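Local coordinates for protein EST1E (Clostridium proteoclasticum, PDB 2WTN) that probably hydrolyses feruloyl esters as a serine esterase of the alpha/beta-hydrolase fold, and is seen here with ferulic acid bound, at residues H34-H39 against H107-L112; E75-F80 against G170-V175; S132-I137 against E201-E206. One frame throughout, in Å; residues are numbered along the deposited sequence.

Contact 1 (H34-H39 against H107-L112); sequences HGFTGH and HSQGGL. With FER (3-(4-hydroxy-3-methoxyphenyl)-2-propenoic acid), chain H.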
loop_
_atom_site.group_PDB
_atom_site.type_symbol
_atom_site.label_atom_id
_atom_site.label_comp_id
_atom_site.label_asym_id
_atom_site.label_seq_id
_atom_site.Cartn_x
_atom_site.Cartn_y
_atom_site.Cartn_z
ATOM N N HIS B 34 -1.381 -9.048 -15.518
ATOM C CA HIS B 34 -0.108 -9.114 -16.279
ATOM C C HIS B 34 1.068 -8.652 -15.328
ATOM O O HIS B 34 0.862 -8.279 -14.141
ATOM C CB HIS B 34 -0.201 -8.150 -17.514
ATOM C CG HIS B 34 -0.373 -6.717 -17.086
ATOM N ND1 HIS B 34 0.686 -5.948 -16.671
ATOM C CD2 HIS B 34 -1.473 -5.943 -16.927
ATOM C CE1 HIS B 34 0.244 -4.768 -16.253
ATOM N NE2 HIS B 34 -1.061 -4.732 -16.406
ATOM N N GLY B 35 2.292 -8.734 -15.853
ATOM C CA GLY B 35 3.501 -8.364 -15.147
ATOM C C GLY B 35 4.098 -7.039 -15.525
ATOM O O GLY B 35 3.466 -6.228 -16.198
ATOM N N PHE B 36 5.301 -6.808 -15.000
ATOM C CA PHE B 36 6.042 -5.526 -15.044
ATOM C C PHE B 36 6.416 -5.278 -16.516
ATOM O O PHE B 36 7.049 -6.118 -17.146
ATOM C CB PHE B 36 7.275 -5.703 -14.110
ATOM C CG PHE B 36 8.249 -4.580 -14.050
ATOM C CD1 PHE B 36 8.125 -3.584 -13.054
ATOM C CD2 PHE B 36 9.375 -4.558 -14.922
ATOM C CE1 PHE B 36 9.140 -2.574 -12.915
ATOM C CE2 PHE B 36 10.354 -3.556 -14.870
ATOM C CZ PHE B 36 10.246 -2.550 -13.864
ATOM N N THR B 37 6.006 -4.129 -17.026
ATOM C CA THR B 37 5.973 -3.719 -18.466
ATOM C C THR B 37 5.050 -4.521 -19.384
ATOM O O THR B 37 4.997 -4.247 -20.594
ATOM C CB THR B 37 7.368 -3.657 -19.142
ATOM O OG1 THR B 37 7.802 -4.966 -19.415
ATOM C CG2 THR B 37 8.406 -2.970 -18.267
ATOM N N GLY B 38 4.250 -5.430 -18.812
ATOM C CA GLY B 38 3.339 -6.268 -19.597
ATOM C C GLY B 38 1.960 -5.630 -19.758
ATOM O O GLY B 38 1.764 -4.457 -19.436
ATOM N N HIS B 39 1.020 -6.403 -20.273
ATOM C CA HIS B 39 -0.337 -5.908 -20.566
ATOM C C HIS B 39 -1.221 -7.091 -20.865
ATOM O O HIS B 39 -0.720 -8.174 -20.988
ATOM C CB HIS B 39 -0.342 -4.866 -21.720
ATOM C CG HIS B 39 0.268 -5.394 -22.972
ATOM N ND1 HIS B 39 -0.428 -6.201 -23.837
ATOM C CD2 HIS B 39 1.525 -5.299 -23.468
ATOM C CE1 HIS B 39 0.376 -6.594 -24.813
ATOM N NE2 HIS B 39 1.570 -6.081 -24.599
ATOM N N HIS B 107 0.673 -13.262 -13.883
ATOM C CA HIS B 107 2.008 -13.621 -14.349
ATOM C C HIS B 107 3.082 -12.669 -13.814
ATOM O O HIS B 107 2.955 -11.431 -13.916
ATOM C CB HIS B 107 2.070 -13.705 -15.886
ATOM C CG HIS B 107 3.399 -14.169 -16.404
ATOM N ND1 HIS B 107 4.343 -13.295 -16.873
ATOM C CD2 HIS B 107 3.963 -15.399 -16.460
ATOM C CE1 HIS B 107 5.441 -13.962 -17.193
ATOM N NE2 HIS B 107 5.234 -15.248 -16.970
ATOM N N SER B 108 4.088 -13.244 -13.169
ATOM C CA SER B 108 5.332 -12.512 -12.777
ATOM C C SER B 108 5.051 -11.491 -11.716
ATOM O O SER B 108 4.523 -11.847 -10.683
ATOM C CB SER B 108 5.969 -11.959 -14.003
ATOM O OG SER B 108 7.350 -11.669 -13.760
ATOM N N GLN B 109 5.260 -10.202 -11.954
ATOM C CA GLN B 109 4.842 -9.227 -10.971
ATOM C C GLN B 109 3.348 -9.297 -10.677
ATOM O O GLN B 109 2.932 -9.043 -9.535
ATOM C CB GLN B 109 5.266 -7.823 -11.340
ATOM C CG GLN B 109 4.860 -6.743 -10.307
ATOM C CD GLN B 109 5.447 -5.351 -10.593
ATOM O OE1 GLN B 109 6.653 -5.138 -10.365
ATOM N NE2 GLN B 109 4.568 -4.372 -10.999
ATOM N N GLY B 110 2.548 -9.673 -11.660
ATOM C CA GLY B 110 1.090 -9.911 -11.486
ATOM C C GLY B 110 0.795 -11.184 -10.717
ATOM O O GLY B 110 -0.217 -11.252 -9.980
ATOM N N GLY B 111 1.700 -12.154 -10.817
ATOM C CA GLY B 111 1.716 -13.374 -9.945
ATOM C C GLY B 111 1.922 -13.036 -8.472
ATOM O O GLY B 111 1.155 -13.505 -7.617
ATOM N N LEU B 112 2.946 -12.203 -8.193
ATOM C CA LEU B 112 3.101 -11.625 -6.872
ATOM C C LEU B 112 1.909 -10.852 -6.411
ATOM O O LEU B 112 1.412 -11.051 -5.265
ATOM C CB LEU B 112 4.399 -10.764 -6.750
ATOM C CG LEU B 112 4.518 -9.906 -5.458
ATOM C CD1 LEU B 112 4.637 -10.757 -4.253
ATOM C CD2 LEU B 112 5.676 -8.960 -5.540
HETATM C C4 FER H . 13.162 -7.614 -11.314
HETATM C C5 FER H . 12.822 -8.871 -11.812
HETATM C C6 FER H . 11.537 -9.113 -12.300
HETATM C C3 FER H . 12.194 -6.596 -11.302
HETATM C C2 FER H . 10.886 -6.850 -11.785
HETATM C C1 FER H . 10.561 -8.107 -12.289
HETATM C C10 FER H . 11.325 -4.557 -10.681
HETATM C C7 FER H . 9.273 -8.338 -12.728
HETATM C C8 FER H . 9.081 -8.933 -13.957
HETATM C C9 FER H . 7.787 -9.189 -14.511
HETATM O O1 FER H . 6.744 -8.894 -13.865
HETATM O O2 FER H . 7.772 -9.692 -15.671
HETATM O O4 FER H . 14.426 -7.394 -10.842
HETATM O O3 FER H . 12.527 -5.346 -10.836
#
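Phe36 CG stands anti to its main-chain nitrogen (chi1 176°), and Gln109 CG takes the same setting with the chain extended beyond it. These settings bring the ring and the amide together, their planes 69° apart. Gln109 OE1 lies 3.4 Å from Phe36 CD1. The amide also has partners beyond the two segments. NE2 bonds to His77 NE2, which is consistent with a set amide rotation. OE1 faces Tyr172 OH, probably as a hydrogen bond, though the modelled distance is too short to rest much on. One face of the Phe36 ring carries the methoxy carbon of ferulic acid, with Phe36 CE1 3.7 Å from FER C10.

The backbones meet closely at the glycines. Gly35 CA is 3.3 Å from His107 O, and Gly110 CA makes a CA-H...O contact of 3.1 Å with His34 O. No direct hydrogen bond joins the segments; they share the ligand instead. FER O1 is gripped by Phe36 N at 2.8 Å, in a nearly straight bond (171°), and by Gln109 N, also at 2.8 Å.

The 34-39 loop is braced from within. Gly35 O closes the type II turn by accepting from Gly38 N, and it takes a second bond from His34 ND1 at 2.8 Å, with the oxygen close to the imidazole plane.

Ser108 sits at the N-cap position of helix 109-120, and its OG bonds to His228 NE2. The sharp strand-to-helix turn fits a nucleophile elbow, and the two amides on one carboxyl oxygen are consistent with the oxyanion hole of an alpha/beta-hydrolase.

Contact 2 (E75-F80 against G170-V175); sequences EDHTLF and GNYVRV. With FER (3-(4-hydroxy-3-methoxyphenyl)-2-propenoic acid), chain H.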
loop_
_atom_site.group_PDB
_atom_site.type_symbol
_atom_site.label_atom_id
_atom_site.label_comp_id
_atom_site.label_asym_id
_atom_site.label_seq_id
_atom_site.Cartn_x
_atom_site.Cartn_y
_atom_site.Cartn_z
ATOM N N GLU B 75 6.654 4.934 -14.661
ATOM C CA GLU B 75 7.648 5.286 -13.650
ATOM C C GLU B 75 7.072 5.621 -12.279
ATOM O O GLU B 75 7.771 5.581 -11.279
ATOM C CB GLU B 75 8.460 6.500 -14.154
ATOM C CG GLU B 75 7.683 7.826 -14.082
ATOM C CD GLU B 75 8.261 8.899 -15.036
ATOM O OE1 GLU B 75 8.350 8.543 -16.273
ATOM O OE2 GLU B 75 8.595 10.055 -14.524
ATOM N N ASP B 76 5.795 5.936 -12.261
ATOM C CA ASP B 76 5.025 6.235 -11.043
ATOM C C ASP B 76 4.275 5.029 -10.417
ATOM O O ASP B 76 3.654 5.201 -9.392
ATOM C CB ASP B 76 3.997 7.310 -11.369
ATOM C CG ASP B 76 4.649 8.667 -11.680
ATOM O OD1 ASP B 76 5.581 9.067 -10.940
ATOM O OD2 ASP B 76 4.176 9.349 -12.601
ATOM N N HIS B 77 4.287 3.867 -11.042
ATOM C CA HIS B 77 3.598 2.704 -10.496
ATOM C C HIS B 77 4.400 2.132 -9.311
ATOM O O HIS B 77 5.646 2.290 -9.246
ATOM C CB HIS B 77 3.333 1.674 -11.601
ATOM C CG HIS B 77 4.335 0.545 -11.710
ATOM N ND1 HIS B 77 5.444 0.603 -12.530
ATOM C CD2 HIS B 77 4.322 -0.707 -11.173
ATOM C CE1 HIS B 77 6.088 -0.553 -12.459
ATOM N NE2 HIS B 77 5.403 -1.367 -11.676
ATOM N N THR B 78 3.655 1.607 -8.337
ATOM C CA THR B 78 4.167 0.866 -7.197
ATOM C C THR B 78 3.214 -0.314 -6.939
ATOM O O THR B 78 2.056 -0.400 -7.427
ATOM C CB THR B 78 4.234 1.688 -5.917
ATOM O OG1 THR B 78 2.898 1.910 -5.414
ATOM C CG2 THR B 78 4.909 3.036 -6.208
ATOM N N LEU B 79 3.684 -1.185 -6.075
ATOM C CA LEU B 79 2.882 -2.323 -5.695
ATOM C C LEU B 79 1.627 -1.932 -4.921
ATOM O O LEU B 79 0.640 -2.629 -5.011
ATOM C CB LEU B 79 3.742 -3.313 -4.940
ATOM C CG LEU B 79 4.677 -4.052 -5.852
ATOM C CD1 LEU B 79 5.706 -4.848 -5.101
ATOM C CD2 LEU B 79 3.919 -4.978 -6.737
ATOM N N PHE B 80 1.684 -0.839 -4.158
ATOM C CA PHE B 80 0.526 -0.384 -3.472
ATOM C C PHE B 80 -0.597 0.120 -4.454
ATOM O O PHE B 80 -1.792 -0.075 -4.206
ATOM C CB PHE B 80 0.866 0.793 -2.609
ATOM C CG PHE B 80 1.569 0.506 -1.250
ATOM C CD1 PHE B 80 1.781 -0.754 -0.710
ATOM C CD2 PHE B 80 2.075 1.642 -0.554
ATOM C CE1 PHE B 80 2.420 -0.886 0.551
ATOM C CE2 PHE B 80 2.697 1.510 0.702
ATOM C CZ PHE B 80 2.832 0.224 1.245
ATOM N N GLY B 170 12.088 5.729 -7.519
ATOM C CA GLY B 170 12.599 5.100 -6.323
ATOM C C GLY B 170 11.491 4.793 -5.349
ATOM O O GLY B 170 11.643 3.898 -4.544
ATOM N N ASN B 171 10.341 5.469 -5.484
ATOM C CA ASN B 171 9.177 5.105 -4.659
ATOM C C ASN B 171 8.744 3.626 -4.825
ATOM O O ASN B 171 8.255 3.044 -3.871
ATOM C CB ASN B 171 8.017 6.010 -4.961
ATOM C CG ASN B 171 8.265 7.451 -4.506
ATOM O OD1 ASN B 171 8.988 7.707 -3.490
ATOM N ND2 ASN B 171 7.576 8.399 -5.177
ATOM N N TYR B 172 8.868 3.085 -6.054
ATOM C CA TYR B 172 8.631 1.696 -6.341
ATOM C C TYR B 172 9.352 0.808 -5.288
ATOM O O TYR B 172 8.755 -0.132 -4.709
ATOM C CB TYR B 172 9.077 1.291 -7.756
ATOM C CG TYR B 172 8.882 -0.192 -8.082
ATOM C CD1 TYR B 172 7.775 -0.629 -8.765
ATOM C CD2 TYR B 172 9.818 -1.181 -7.632
ATOM C CE1 TYR B 172 7.591 -2.026 -9.067
ATOM C CE2 TYR B 172 9.619 -2.523 -7.866
ATOM C CZ TYR B 172 8.500 -2.941 -8.589
ATOM O OH TYR B 172 8.347 -4.298 -8.854
ATOM N N VAL B 173 10.642 1.056 -5.131
ATOM C CA VAL B 173 11.494 0.365 -4.163
ATOM C C VAL B 173 11.102 0.667 -2.725
ATOM O O VAL B 173 11.025 -0.240 -1.917
ATOM C CB VAL B 173 12.985 0.738 -4.326
ATOM C CG1 VAL B 173 13.820 -0.144 -3.428
ATOM C CG2 VAL B 173 13.418 0.598 -5.772
ATOM N N ARG B 174 10.875 1.926 -2.381
ATOM C CA ARG B 174 10.555 2.253 -1.021
ATOM C C ARG B 174 9.259 1.453 -0.633
ATOM O O ARG B 174 9.167 0.921 0.490
ATOM C CB ARG B 174 10.332 3.752 -0.850
ATOM C CG ARG B 174 11.522 4.612 -1.165
ATOM C CD ARG B 174 11.205 6.082 -1.015
ATOM N NE ARG B 174 12.383 6.888 -1.394
ATOM C CZ ARG B 174 13.457 7.062 -0.619
ATOM N NH1 ARG B 174 13.525 6.538 0.616
ATOM N NH2 ARG B 174 14.492 7.768 -1.070
ATOM N N VAL B 175 8.299 1.350 -1.573
ATOM C CA VAL B 175 7.057 0.616 -1.296
ATOM C C VAL B 175 7.336 -0.905 -1.199
ATOM O O VAL B 175 6.901 -1.550 -0.226
ATOM C CB VAL B 175 6.002 0.869 -2.372
ATOM C CG1 VAL B 175 4.833 -0.070 -2.233
ATOM C CG2 VAL B 175 5.501 2.377 -2.317
HETATM C C4 FER H . 13.162 -7.614 -11.314
HETATM C C5 FER H . 12.822 -8.871 -11.812
HETATM C C6 FER H . 11.537 -9.113 -12.300
HETATM C C3 FER H . 12.194 -6.596 -11.302
HETATM C C2 FER H . 10.886 -6.850 -11.785
HETATM C C1 FER H . 10.561 -8.107 -12.289
HETATM C C10 FER H . 11.325 -4.557 -10.681
HETATM C C7 FER H . 9.273 -8.338 -12.728
HETATM C C8 FER H . 9.081 -8.933 -13.957
HETATM C C9 FER H . 7.787 -9.189 -14.511
HETATM O O1 FER H . 6.744 -8.894 -13.865
HETATM O O2 FER H . 7.772 -9.692 -15.671
HETATM O O4 FER H . 14.426 -7.394 -10.842
HETATM O O3 FER H . 12.527 -5.346 -10.836
HETATM O O HOH W 1 5.628 6.535 -7.134
HETATM O O HOH W 2 6.562 -1.374 -5.717
#
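Thr78, the N-cap of helix 79-93, packs against Tyr172 and Val175 of helix 171-176. That short helix belongs to the long insertion between strands 125-131 and 192-197, where alpha/beta-hydrolases commonly carry a lid. The Thr78 hydroxyl caps Lys81 N, which keeps it turned to its own helix. Thr78 CG2 lies 4.0 Å from Tyr172 CA.

The aromatic contact is an offset edge-to-face pair. The edge of Tyr172 is directed at the face of His77, with the planes at 69° and Tyr172 CE1 3.5 Å from His77 NE2. The two side chains run side by side in the same direction. Phe74 O bonds to His77 ND1 and secures the imidazole. At the far end of the tyrosine, Tyr172 OH lies 3.5 Å from FER C10, the methoxy carbon, so Tyr172 borders the ligand pocket.

The apolar contacts centre on Val175. Its CG1, anti to the main-chain nitrogen (chi1 169°), rests over the middle of the Phe80 ring as a CH-pi contact, 3.5 Å from the ring centroid and 14° off the normal. The other methyl, CG2, reaches Thr78 CB at 3.9 Å. Phe80 also stacks with Phe80 of the second subunit, which places this patch at the dimer interface.

The polar contacts across the segments run through water. One water is held by Asp76 O and, weakly, by Asn171 ND2, whose stronger partner is Asp91 of the second subunit. A second water accepts from Leu79 N at 2.9 Å, donates to Tyr172 O at 2.7 Å, and sits over the centre of one face of the Tyr172 ring.

Contact 3 (S132-I137 against E201-E206); sequences SPAAMI and EAVPYE. With FER (3-(4-hydroxy-3-methoxyphenyl)-2-propenoic acid), chain H.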
loop_
_atom_site.group_PDB
_atom_site.type_symbol
_atom_site.label_atom_id
_atom_site.label_comp_id
_atom_site.label_asym_id
_atom_site.label_seq_id
_atom_site.Cartn_x
_atom_site.Cartn_y
_atom_site.Cartn_z
ATOM N N SER B 132 4.747 -18.078 -12.825
ATOM C CA SER B 132 6.111 -17.596 -12.617
ATOM C C SER B 132 6.134 -16.349 -11.739
ATOM O O SER B 132 6.595 -15.293 -12.157
ATOM C CB SER B 132 6.790 -17.426 -13.955
ATOM O OG SER B 132 6.662 -18.667 -14.686
ATOM N N PRO B 133 5.645 -16.465 -10.494
ATOM C CA PRO B 133 5.499 -15.216 -9.718
ATOM C C PRO B 133 6.816 -14.564 -9.307
ATOM O O PRO B 133 7.741 -15.265 -8.881
ATOM C CB PRO B 133 4.714 -15.644 -8.518
ATOM C CG PRO B 133 4.991 -17.167 -8.387
ATOM C CD PRO B 133 5.205 -17.660 -9.744
ATOM N N ALA B 134 6.891 -13.247 -9.444
ATOM C CA ALA B 134 8.095 -12.462 -9.104
ATOM C C ALA B 134 8.114 -12.136 -7.639
ATOM O O ALA B 134 8.195 -10.955 -7.223
ATOM C CB ALA B 134 8.135 -11.148 -9.934
ATOM N N ALA B 135 7.988 -13.187 -6.835
ATOM C CA ALA B 135 7.702 -13.018 -5.435
ATOM C C ALA B 135 8.915 -12.681 -4.595
ATOM O O ALA B 135 8.716 -12.257 -3.463
ATOM C CB ALA B 135 7.017 -14.222 -4.886
ATOM N N MET B 136 10.102 -12.676 -5.218
ATOM C CA MET B 136 11.347 -12.181 -4.619
ATOM C C MET B 136 11.531 -10.657 -4.723
ATOM O O MET B 136 12.427 -10.116 -4.143
ATOM C CB MET B 136 12.545 -12.850 -5.296
ATOM C CG MET B 136 12.914 -12.330 -6.706
ATOM S SD MET B 136 11.644 -12.520 -7.996
ATOM C CE MET B 136 12.462 -11.474 -9.210
ATOM N N ILE B 137 10.648 -9.968 -5.431
ATOM C CA ILE B 137 10.826 -8.544 -5.617
ATOM C C ILE B 137 11.008 -7.797 -4.264
ATOM O O ILE B 137 11.893 -6.923 -4.167
ATOM C CB ILE B 137 9.665 -7.926 -6.479
ATOM C CG1 ILE B 137 9.844 -8.244 -7.978
ATOM C CG2 ILE B 137 9.496 -6.376 -6.208
ATOM C CD1 ILE B 137 8.567 -7.923 -8.852
ATOM N N GLU B 201 14.804 -16.994 -16.870
ATOM C CA GLU B 201 15.717 -15.872 -17.011
ATOM C C GLU B 201 15.547 -14.686 -16.025
ATOM O O GLU B 201 16.541 -14.037 -15.648
ATOM C CB GLU B 201 15.465 -15.378 -18.448
ATOM C CG GLU B 201 14.016 -15.885 -19.030
ATOM C CD GLU B 201 13.441 -14.960 -20.046
ATOM O OE1 GLU B 201 12.874 -15.450 -21.044
ATOM O OE2 GLU B 201 13.560 -13.717 -19.860
ATOM N N ALA B 202 14.291 -14.412 -15.631
ATOM C CA ALA B 202 13.937 -13.191 -14.926
ATOM C C ALA B 202 13.642 -13.433 -13.457
ATOM O O ALA B 202 13.916 -12.580 -12.610
ATOM C CB ALA B 202 12.753 -12.557 -15.592
ATOM N N VAL B 203 13.123 -14.604 -13.139
ATOM C CA VAL B 203 12.620 -14.873 -11.824
ATOM C C VAL B 203 13.026 -16.289 -11.483
ATOM O O VAL B 203 12.546 -17.226 -12.092
ATOM C CB VAL B 203 11.058 -14.745 -11.799
ATOM C CG1 VAL B 203 10.531 -15.120 -10.477
ATOM C CG2 VAL B 203 10.605 -13.316 -12.192
ATOM N N PRO B 204 13.892 -16.459 -10.490
ATOM C CA PRO B 204 14.339 -17.842 -10.216
ATOM C C PRO B 204 13.266 -18.856 -9.807
ATOM O O PRO B 204 12.546 -18.688 -8.815
ATOM C CB PRO B 204 15.365 -17.672 -9.079
ATOM C CG PRO B 204 15.818 -16.208 -9.248
ATOM C CD PRO B 204 14.532 -15.485 -9.596
ATOM N N TYR B 205 13.235 -19.942 -10.573
ATOM C CA TYR B 205 12.390 -21.100 -10.331
ATOM C C TYR B 205 12.304 -21.524 -8.848
ATOM O O TYR B 205 11.206 -21.804 -8.332
ATOM C CB TYR B 205 12.853 -22.251 -11.274
ATOM C CG TYR B 205 12.339 -23.623 -10.887
ATOM C CD1 TYR B 205 11.063 -24.041 -11.291
ATOM C CD2 TYR B 205 13.117 -24.508 -10.117
ATOM C CE1 TYR B 205 10.563 -25.263 -10.936
ATOM C CE2 TYR B 205 12.618 -25.775 -9.758
ATOM C CZ TYR B 205 11.325 -26.133 -10.178
ATOM O OH TYR B 205 10.739 -27.338 -9.854
ATOM N N GLU B 206 13.453 -21.580 -8.163
ATOM C CA GLU B 206 13.579 -22.223 -6.824
ATOM C C GLU B 206 12.744 -21.534 -5.756
ATOM O O GLU B 206 12.297 -22.140 -4.765
ATOM C CB GLU B 206 15.078 -22.261 -6.404
ATOM C CG GLU B 206 15.524 -23.563 -5.643
ATOM C CD GLU B 206 15.314 -24.902 -6.460
ATOM O OE1 GLU B 206 15.747 -24.996 -7.661
ATOM O OE2 GLU B 206 14.733 -25.849 -5.877
HETATM C C4 FER H . 13.162 -7.614 -11.314
HETATM C C5 FER H . 12.822 -8.871 -11.812
HETATM C C6 FER H . 11.537 -9.113 -12.300
HETATM C C3 FER H . 12.194 -6.596 -11.302
HETATM C C2 FER H . 10.886 -6.850 -11.785
HETATM C C1 FER H . 10.561 -8.107 -12.289
HETATM C C10 FER H . 11.325 -4.557 -10.681
HETATM C C7 FER H . 9.273 -8.338 -12.728
HETATM C C8 FER H . 9.081 -8.933 -13.957
HETATM C C9 FER H . 7.787 -9.189 -14.511
HETATM O O1 FER H . 6.744 -8.894 -13.865
HETATM O O2 FER H . 7.772 -9.692 -15.671
HETATM O O4 FER H . 14.426 -7.394 -10.842
HETATM O O3 FER H . 12.527 -5.346 -10.836
#
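The inverse gamma turn centred on Ala134 meets Val203, in the loop that follows Asp200, the probable acid of a Ser-His-Asp triad. Val203 CG1 lies 3.2 Å from Pro133 O, a close touch of methyl on carbonyl. The other methyl, CG2, packs on Ala134 CB at 4.0 Å. Met136 folds over the same valine. Its CG is wedged between the backbone nitrogen and carbonyl carbon (chi1 76°), and a bend at chi2 (-61°) turns the chain so that SD rests 3.8 Å from Val203 CG1. Met136 CE then reaches 3.9 Å from Ala202 O and 3.7 Å from FER C5, so the thioether end lines the aromatic part of the ligand site.

No hydrogen bond crosses the segments; methyl groups and the thioether meet each other and two backbone carbonyls. Asp200 OD1 accepts from both Ala202 N and Val203 N, which should steady both the loop and the carboxylate. Val203 also touches His228.

The contact joins the turn after strand 125-131 to the loop leading from strand 192-197 into helix 205-214. Pro133 packs on Met115 of helix 109-120 and Ser208 of helix 205-214.

All three contacts touch one ferulic acid. Contact 1 holds its acid group, contact 2, with Phe36 of contact 1, meets the methoxy carbon, and contact 3 borders the aromatic ring. Contacts 1 and 2, centres about 14 Å apart, are joined through Gln109, whose NE2 lies 3.2 Å from His77 NE2. Contact 3 has its centre about 11 Å from that of contact 1, and Ser108 O is tied to Ala134 N at 3.0 Å. Contacts 2 and 3 are the farthest apart, about 18 Å between centres, yet Tyr172 OH touches Ile137 CG2 at 3.6 Å. The probable triad draws its nucleophile from contact 1, while its acid, Asp200, directly precedes segment 201-206 of contact 3.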